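Local structure of deoxyribodipyrimidine photo-lyase (Oryza sativa Japonica Group, 3UMV) at residues V40-L45 against A51-L56; K180-A185 against A327-Y332; E120-V125 against D148-D153. The protein uses light energy and a bound FAD to split cyclobutane pyrimidine dimers in UV-damaged DNA back into separate pyrimidines. One frame throughout, in Å; residues are numbered along the deposited sequence.

Contact 1 of 3, residues V40-L45 against A51-L56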
# COMPACT_ATOMS: atom_id res chain seq x y z
N VAL A 40 18.69 0.47 -20.12
CA VAL A 40 17.47 -0.05 -19.53
C VAL A 40 17.03 0.94 -18.45
O VAL A 40 17.85 1.39 -17.64
CB VAL A 40 17.70 -1.43 -18.88
CG1 VAL A 40 16.42 -1.91 -18.17
CG2 VAL A 40 18.20 -2.44 -19.93
N VAL A 41 15.75 1.30 -18.45
CA VAL A 41 15.22 2.23 -17.47
C VAL A 41 14.16 1.54 -16.62
O VAL A 41 13.22 0.98 -17.16
CB VAL A 41 14.55 3.44 -18.14
CG1 VAL A 41 13.94 4.38 -17.08
CG2 VAL A 41 15.55 4.18 -19.02
N TYR A 42 14.34 1.58 -15.29
CA TYR A 42 13.33 1.11 -14.37
C TYR A 42 12.52 2.31 -13.89
O TYR A 42 13.04 3.20 -13.21
CB TYR A 42 13.96 0.35 -13.18
CG TYR A 42 13.04 0.13 -12.00
CD1 TYR A 42 11.69 -0.17 -12.17
CD2 TYR A 42 13.53 0.19 -10.69
CE1 TYR A 42 10.84 -0.36 -11.08
CE2 TYR A 42 12.69 -0.01 -9.58
CZ TYR A 42 11.35 -0.30 -9.79
OH TYR A 42 10.52 -0.51 -8.71
N TRP A 43 11.26 2.35 -14.31
CA TRP A 43 10.32 3.35 -13.83
C TRP A 43 9.78 2.87 -12.49
O TRP A 43 8.90 2.02 -12.42
CB TRP A 43 9.20 3.55 -14.86
CG TRP A 43 8.08 4.45 -14.38
CD1 TRP A 43 8.09 5.27 -13.28
CD2 TRP A 43 6.77 4.59 -14.97
NE1 TRP A 43 6.89 5.92 -13.17
CE2 TRP A 43 6.06 5.52 -14.19
CE3 TRP A 43 6.14 4.02 -16.09
CZ2 TRP A 43 4.73 5.89 -14.48
CZ3 TRP A 43 4.82 4.40 -16.38
CH2 TRP A 43 4.14 5.33 -15.58
N MET A 44 10.38 3.38 -11.41
CA MET A 44 9.98 3.06 -10.05
C MET A 44 8.71 3.83 -9.69
O MET A 44 8.66 5.04 -9.86
CB MET A 44 11.10 3.49 -9.11
CG MET A 44 10.83 3.22 -7.63
SD MET A 44 12.18 3.88 -6.63
CE MET A 44 13.41 2.58 -6.76
N LEU A 45 7.71 3.13 -9.18
CA LEU A 45 6.51 3.80 -8.69
C LEU A 45 6.05 3.23 -7.37
O LEU A 45 6.09 3.91 -6.35
CB LEU A 45 5.39 3.79 -9.73
CG LEU A 45 4.23 4.73 -9.44
CD1 LEU A 45 3.59 5.14 -10.76
CD2 LEU A 45 3.21 4.09 -8.49
N ALA A 51 16.73 -2.52 -2.45
CA ALA A 51 16.91 -3.90 -2.04
C ALA A 51 15.65 -4.71 -2.28
O ALA A 51 14.54 -4.16 -2.28
CB ALA A 51 17.33 -4.00 -0.57
N ASP A 52 15.80 -6.01 -2.48
CA ASP A 52 14.65 -6.91 -2.53
C ASP A 52 13.56 -6.42 -3.50
O ASP A 52 12.36 -6.50 -3.21
CB ASP A 52 14.04 -7.04 -1.14
CG ASP A 52 15.03 -7.56 -0.11
OD1 ASP A 52 14.93 -7.16 1.07
OD2 ASP A 52 15.91 -8.36 -0.49
N ASN A 53 13.98 -5.96 -4.68
CA ASN A 53 13.05 -5.36 -5.62
C ASN A 53 13.12 -6.10 -6.97
O ASN A 53 14.06 -5.91 -7.73
CB ASN A 53 13.39 -3.87 -5.78
CG ASN A 53 12.43 -3.15 -6.71
OD1 ASN A 53 11.90 -3.75 -7.64
ND2 ASN A 53 12.21 -1.87 -6.46
N TRP A 54 12.14 -6.95 -7.25
CA TRP A 54 12.20 -7.77 -8.46
C TRP A 54 12.20 -6.96 -9.75
O TRP A 54 12.75 -7.41 -10.75
CB TRP A 54 11.09 -8.82 -8.52
CG TRP A 54 11.23 -9.94 -7.52
CD1 TRP A 54 10.34 -10.25 -6.53
CD2 TRP A 54 12.31 -10.87 -7.41
NE1 TRP A 54 10.80 -11.33 -5.81
CE2 TRP A 54 12.01 -11.72 -6.31
CE3 TRP A 54 13.50 -11.06 -8.11
CZ2 TRP A 54 12.86 -12.76 -5.92
CZ3 TRP A 54 14.35 -12.10 -7.71
CH2 TRP A 54 14.02 -12.94 -6.63
N ALA A 55 11.60 -5.78 -9.72
CA ALA A 55 11.52 -4.98 -10.94
C ALA A 55 12.90 -4.43 -11.25
O ALA A 55 13.35 -4.49 -12.39
CB ALA A 55 10.51 -3.86 -10.78
N LEU A 56 13.60 -3.94 -10.23
CA LEU A 56 14.96 -3.45 -10.40
C LEU A 56 15.91 -4.59 -10.81
O LEU A 56 16.73 -4.43 -11.72
CB LEU A 56 15.44 -2.77 -9.11
CG LEU A 56 16.90 -2.30 -9.15
CD1 LEU A 56 17.09 -1.31 -10.28
CD2 LEU A 56 17.31 -1.69 -7.80
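Tyr42 and Asn53 meet at the start of a beta-alpha-beta unit of the photolyase alpha/beta domain. Strand 40-44 leads here into helix 54-66, and strand 70-75 follows, parallel to the first. The strand lies inside the sheet, between 132-135 and 70-75. The tyrosine ring reaches from the strand to the first turn of the helix. Its CG stands anti to the backbone N (chi1 165°), which carries the ring across to the helix. Ala55 CB comes in obliquely and lies 3.5 Å from Tyr42 CE1. Leu56 lies on the same side of the ring plane as Ala55, with its CB 3.9 Å from Tyr42 CD2. The backbone N of Leu56 sits over one face of the ring, near its rim. Met44 CA covers the opposite face. The ring is thus held between its own strand and the helix start. All four touching residues are buried. The buried phenol oxygen of Tyr42 is hydrogen-bonded to Asp136 OD1 as well as to Asn53. Asn53 is the N-cap of the helix, and its two amide ends have separate tasks. Asn53 OD1 accepts from Leu56 N at 3.1 Å, with the donor above the carbonyl plane, and only weakly from Ala55 N. The other end, ND2, donates to Arg49 O and to the tyrosine. Ring and amide planes are 86° apart. The Asn53 ND2 to Tyr42 OH bond measures 3.1 Å, is nearly straight at 164°, and lies in the amide plane.

Contact 2 of 3, residues K180-A185 against A327-Y332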
# COMPACT_ATOMS: atom_id res chain seq x y z
N LYS A 180 -8.75 -15.07 -11.32
CA LYS A 180 -10.00 -14.33 -11.10
C LYS A 180 -10.05 -13.69 -9.71
O LYS A 180 -9.22 -14.00 -8.87
CB LYS A 180 -11.21 -15.23 -11.32
CG LYS A 180 -11.34 -16.37 -10.33
CD LYS A 180 -12.68 -17.08 -10.50
CE LYS A 180 -13.11 -17.77 -9.23
NZ LYS A 180 -12.02 -18.60 -8.66
N MET A 181 -11.00 -12.78 -9.51
CA MET A 181 -11.19 -12.22 -8.18
C MET A 181 -11.72 -13.32 -7.27
O MET A 181 -12.67 -14.03 -7.62
CB MET A 181 -12.15 -11.01 -8.22
CG MET A 181 -13.60 -11.33 -8.48
SD MET A 181 -14.68 -9.87 -8.36
CE MET A 181 -14.70 -9.38 -10.08
N GLU A 182 -11.08 -13.50 -6.12
CA GLU A 182 -11.47 -14.57 -5.20
C GLU A 182 -12.52 -14.13 -4.19
O GLU A 182 -12.55 -12.96 -3.80
CB GLU A 182 -10.23 -15.09 -4.48
CG GLU A 182 -9.26 -15.85 -5.37
CD GLU A 182 -9.85 -17.12 -5.89
OE1 GLU A 182 -9.55 -17.48 -7.05
OE2 GLU A 182 -10.61 -17.77 -5.13
N TYR A 183 -13.37 -15.05 -3.77
CA TYR A 183 -14.42 -14.72 -2.80
C TYR A 183 -13.86 -14.27 -1.43
O TYR A 183 -14.36 -13.31 -0.83
CB TYR A 183 -15.40 -15.88 -2.62
CG TYR A 183 -16.49 -15.51 -1.65
CD1 TYR A 183 -16.39 -15.83 -0.30
CD2 TYR A 183 -17.59 -14.78 -2.08
CE1 TYR A 183 -17.37 -15.46 0.59
CE2 TYR A 183 -18.58 -14.40 -1.19
CZ TYR A 183 -18.47 -14.73 0.14
OH TYR A 183 -19.46 -14.35 1.02
N SER A 184 -12.83 -14.95 -0.95
CA SER A 184 -12.33 -14.72 0.40
C SER A 184 -10.88 -15.15 0.60
O SER A 184 -10.24 -15.73 -0.30
CB SER A 184 -13.20 -15.46 1.40
OG SER A 184 -13.03 -16.86 1.22
N ALA A 185 -10.38 -14.91 1.81
CA ALA A 185 -9.04 -15.34 2.18
C ALA A 185 -8.93 -16.85 2.07
O ALA A 185 -7.92 -17.36 1.62
CB ALA A 185 -8.70 -14.88 3.58
N ALA A 327 -6.11 -8.33 -1.32
CA ALA A 327 -6.55 -6.99 -1.69
C ALA A 327 -6.07 -6.60 -3.08
O ALA A 327 -6.83 -5.97 -3.82
CB ALA A 327 -6.13 -5.93 -0.65
N ASP A 328 -4.82 -6.94 -3.43
CA ASP A 328 -4.34 -6.72 -4.80
C ASP A 328 -5.18 -7.52 -5.80
O ASP A 328 -5.57 -7.03 -6.87
CB ASP A 328 -2.85 -7.03 -4.97
CG ASP A 328 -1.97 -5.78 -4.92
OD1 ASP A 328 -0.91 -5.72 -5.62
OD2 ASP A 328 -2.34 -4.84 -4.18
N ASN A 329 -5.46 -8.78 -5.45
CA ASN A 329 -6.29 -9.63 -6.28
C ASN A 329 -7.61 -8.93 -6.60
O ASN A 329 -8.01 -8.84 -7.75
CB ASN A 329 -6.55 -10.96 -5.57
CG ASN A 329 -7.62 -11.79 -6.25
OD1 ASN A 329 -8.77 -11.77 -5.84
ND2 ASN A 329 -7.24 -12.50 -7.30
N PHE A 330 -8.25 -8.39 -5.56
CA PHE A 330 -9.55 -7.79 -5.75
C PHE A 330 -9.48 -6.54 -6.62
O PHE A 330 -10.23 -6.40 -7.58
CB PHE A 330 -10.19 -7.47 -4.41
CG PHE A 330 -11.51 -6.78 -4.54
CD1 PHE A 330 -12.66 -7.49 -4.89
CD2 PHE A 330 -11.61 -5.42 -4.31
CE1 PHE A 330 -13.88 -6.84 -5.01
CE2 PHE A 330 -12.85 -4.77 -4.43
CZ PHE A 330 -13.97 -5.48 -4.78
N CYS A 331 -8.58 -5.63 -6.29
CA CYS A 331 -8.50 -4.40 -7.06
C CYS A 331 -8.06 -4.65 -8.52
O CYS A 331 -8.50 -3.97 -9.43
CB CYS A 331 -7.60 -3.37 -6.38
SG CYS A 331 -8.19 -2.83 -4.77
N TYR A 332 -7.20 -5.65 -8.74
CA TYR A 332 -6.73 -5.96 -10.08
C TYR A 332 -7.86 -6.49 -10.98
O TYR A 332 -7.94 -6.11 -12.15
CB TYR A 332 -5.57 -6.97 -10.00
CG TYR A 332 -5.03 -7.37 -11.36
CD1 TYR A 332 -4.22 -6.51 -12.09
CD2 TYR A 332 -5.31 -8.62 -11.89
CE1 TYR A 332 -3.72 -6.87 -13.32
CE2 TYR A 332 -4.80 -8.99 -13.13
CZ TYR A 332 -4.01 -8.10 -13.83
OH TYR A 332 -3.49 -8.44 -15.06
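Asn329 grips the backbone of the 180-185 loop with both ends of its side-chain amide. The asparagine lies on helix 310-333, and a chi1 of 169° swings its amide out from the helix toward the loop. Asn329 ND2 donates to Lys180 O at 2.9 Å. This bond is almost straight (175°) and lies in the amide plane of Asn329, although the nitrogen sits above the plane of the lysine carbonyl. Asn329 OD1 accepts from Glu182 N, also at 2.9 Å. Here the donor lies in the carbonyl plane of Asn329, on a lone pair. The two bonds span Met181, whose CA comes within 3.4 Å of Asn329 OD1. This is the close part of the contact. Asn329 is buried, and Phe188 of helix 185-193 packs against it. Two bonds of this kind fix the turn of the amide. With an alanine here instead of the asparagine, Glu182 N would probably lose its acceptor and Lys180 O one of its donors, Ser178 remaining, so the loop would be held less firmly to the helix. The outer side is looser. The side chain of Lys180 is exposed and starts out away from the helix. Lys180 NZ turns back to Glu182 OE1 at 3.2 Å in a salt bridge within the loop. The same carboxylate oxygen is held by Ser178 and Lys191, and OE2 by Thr187. Met181 is partly exposed, and its side chain comes no nearer the helix segment than 4.2 Å, from its CB to Asn329 OD1. The side chain of Asn329 lies about 11 Å from the bound FAD. The contact joins the loop before helix 185-193 to the last turns of helix 310-333, whose residues 319-327 probably bind FAD.

Contact 3 of 3, residues E120-V125 against D148-D153; sequences EIPALV and DAVVGD
A chi1 of 166° turns both methyls of Val150, CG1 and CG2, to the ring of Pro122. CD of Pro122 sits near the pair, 3.8 Å from Val150 CG2 and 3.9 Å from Val150 CG1. The two side chains cross at about a right angle. Asp153, one turn on from Val150, has its CG anti to the carbonyl carbon (chi1 -66°). Its OD2 comes to 4.0 Å from Pro122 CG, a loose touch. These two helices, 120-127 and 141-157, lie side by side on the parallel part of the sheet in the Rossmann-like alpha/beta domain of photolyases. The short segments run in roughly the same direction, 33° apart, with their axes 9.5 Å from each other at the closest. Pro122 and Val150 have the nearest CA atoms. Below them the sheet is close: Ile121 and Val150 both rest on Leu133 of strand 132-135. Ile121 touches its neighbour only with CG2, 4.4 Å from Val150 CG1, and the end of its side chain leads away toward the sheet, where Ile121 also meets Ala73 and Ala75. At the outer edge, Asp153 OD1 forms a salt bridge with Arg156.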
# COMPACT_ATOMS: atom_id res chain seq x y z
N GLU A 120 6.95 12.52 -18.44
CA GLU A 120 8.39 12.71 -18.47
C GLU A 120 9.14 11.38 -18.67
O GLU A 120 10.29 11.37 -19.12
CB GLU A 120 8.86 13.43 -17.20
CG GLU A 120 8.41 14.89 -17.15
CD GLU A 120 8.67 15.56 -15.81
OE1 GLU A 120 8.08 15.11 -14.80
OE2 GLU A 120 9.46 16.53 -15.76
N ILE A 121 8.48 10.28 -18.34
CA ILE A 121 9.08 8.95 -18.42
C ILE A 121 9.35 8.56 -19.88
O ILE A 121 10.49 8.24 -20.25
CB ILE A 121 8.20 7.89 -17.72
CG1 ILE A 121 8.12 8.18 -16.21
CG2 ILE A 121 8.70 6.46 -17.98
CD1 ILE A 121 9.45 8.04 -15.48
N PRO A 122 8.32 8.61 -20.73
CA PRO A 122 8.61 8.31 -22.14
C PRO A 122 9.57 9.32 -22.77
O PRO A 122 10.37 8.96 -23.64
CB PRO A 122 7.23 8.37 -22.80
CG PRO A 122 6.35 9.07 -21.85
CD PRO A 122 6.88 8.73 -20.48
N ALA A 123 9.48 10.57 -22.34
CA ALA A 123 10.39 11.59 -22.84
C ALA A 123 11.84 11.17 -22.56
O ALA A 123 12.69 11.25 -23.45
CB ALA A 123 10.09 12.94 -22.21
N LEU A 124 12.11 10.73 -21.33
CA LEU A 124 13.45 10.30 -20.97
C LEU A 124 13.89 9.08 -21.77
O LEU A 124 14.99 9.04 -22.31
CB LEU A 124 13.55 10.00 -19.47
CG LEU A 124 14.89 9.39 -19.05
CD1 LEU A 124 15.97 10.45 -19.03
CD2 LEU A 124 14.78 8.72 -17.69
N VAL A 125 13.00 8.10 -21.87
CA VAL A 125 13.30 6.87 -22.58
C VAL A 125 13.77 7.17 -24.01
O VAL A 125 14.69 6.53 -24.53
CB VAL A 125 12.08 5.91 -22.59
CG1 VAL A 125 12.23 4.84 -23.66
CG2 VAL A 125 11.89 5.28 -21.21
N ASP A 148 -0.56 2.67 -18.93
CA ASP A 148 -1.16 2.50 -20.25
C ASP A 148 -0.88 3.68 -21.17
O ASP A 148 -0.64 3.48 -22.36
CB ASP A 148 -2.66 2.27 -20.15
CG ASP A 148 -3.00 0.90 -19.59
OD1 ASP A 148 -2.08 0.05 -19.49
OD2 ASP A 148 -4.19 0.66 -19.27
N ALA A 149 -0.93 4.90 -20.63
CA ALA A 149 -0.70 6.10 -21.44
C ALA A 149 0.75 6.19 -21.88
O ALA A 149 1.05 6.63 -22.98
CB ALA A 149 -1.10 7.36 -20.68
N VAL A 150 1.66 5.80 -20.99
CA VAL A 150 3.07 5.75 -21.33
C VAL A 150 3.36 4.69 -22.38
O VAL A 150 4.17 4.91 -23.29
CB VAL A 150 3.93 5.48 -20.08
CG1 VAL A 150 5.35 5.09 -20.48
CG2 VAL A 150 3.91 6.69 -19.15
N VAL A 151 2.70 3.54 -22.26
CA VAL A 151 2.85 2.46 -23.23
C VAL A 151 2.38 2.93 -24.61
O VAL A 151 3.04 2.70 -25.61
CB VAL A 151 2.08 1.20 -22.78
CG1 VAL A 151 2.03 0.18 -23.90
CG2 VAL A 151 2.76 0.59 -21.56
N GLY A 152 1.24 3.62 -24.63
CA GLY A 152 0.72 4.18 -25.86
C GLY A 152 1.61 5.25 -26.47
O GLY A 152 1.78 5.30 -27.68
N ASP A 153 2.18 6.11 -25.63
CA ASP A 153 3.11 7.13 -26.11
C ASP A 153 4.31 6.46 -26.77
O ASP A 153 4.71 6.83 -27.87
CB ASP A 153 3.59 8.03 -24.96
CG ASP A 153 2.47 8.87 -24.37
OD1 ASP A 153 1.40 9.01 -25.01
OD2 ASP A 153 2.66 9.40 -23.25

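Contacts 1 and 3 belong to the same alpha/beta domain and touch each other. Trp43, on the strand of contact 1, packs against Val150 and Ile121 of contact 3. Its neighbour Tyr42 points the other way, to helix 54-66, so the two contacts cover opposite faces of the sheet. Contact 1 is fully buried and mixes apolar packing with one amide-to-phenol bond, beside the helix cap. Contact 3 is mainly apolar, with a partly exposed aspartate at its outer side. Contact 2 stands apart, about 25 Å from contact 1 and 29 Å from contact 3 between centres. It joins distant parts of the chain by polar bonds to backbone, with Asn329 and Glu182 buried and Lys180 exposed.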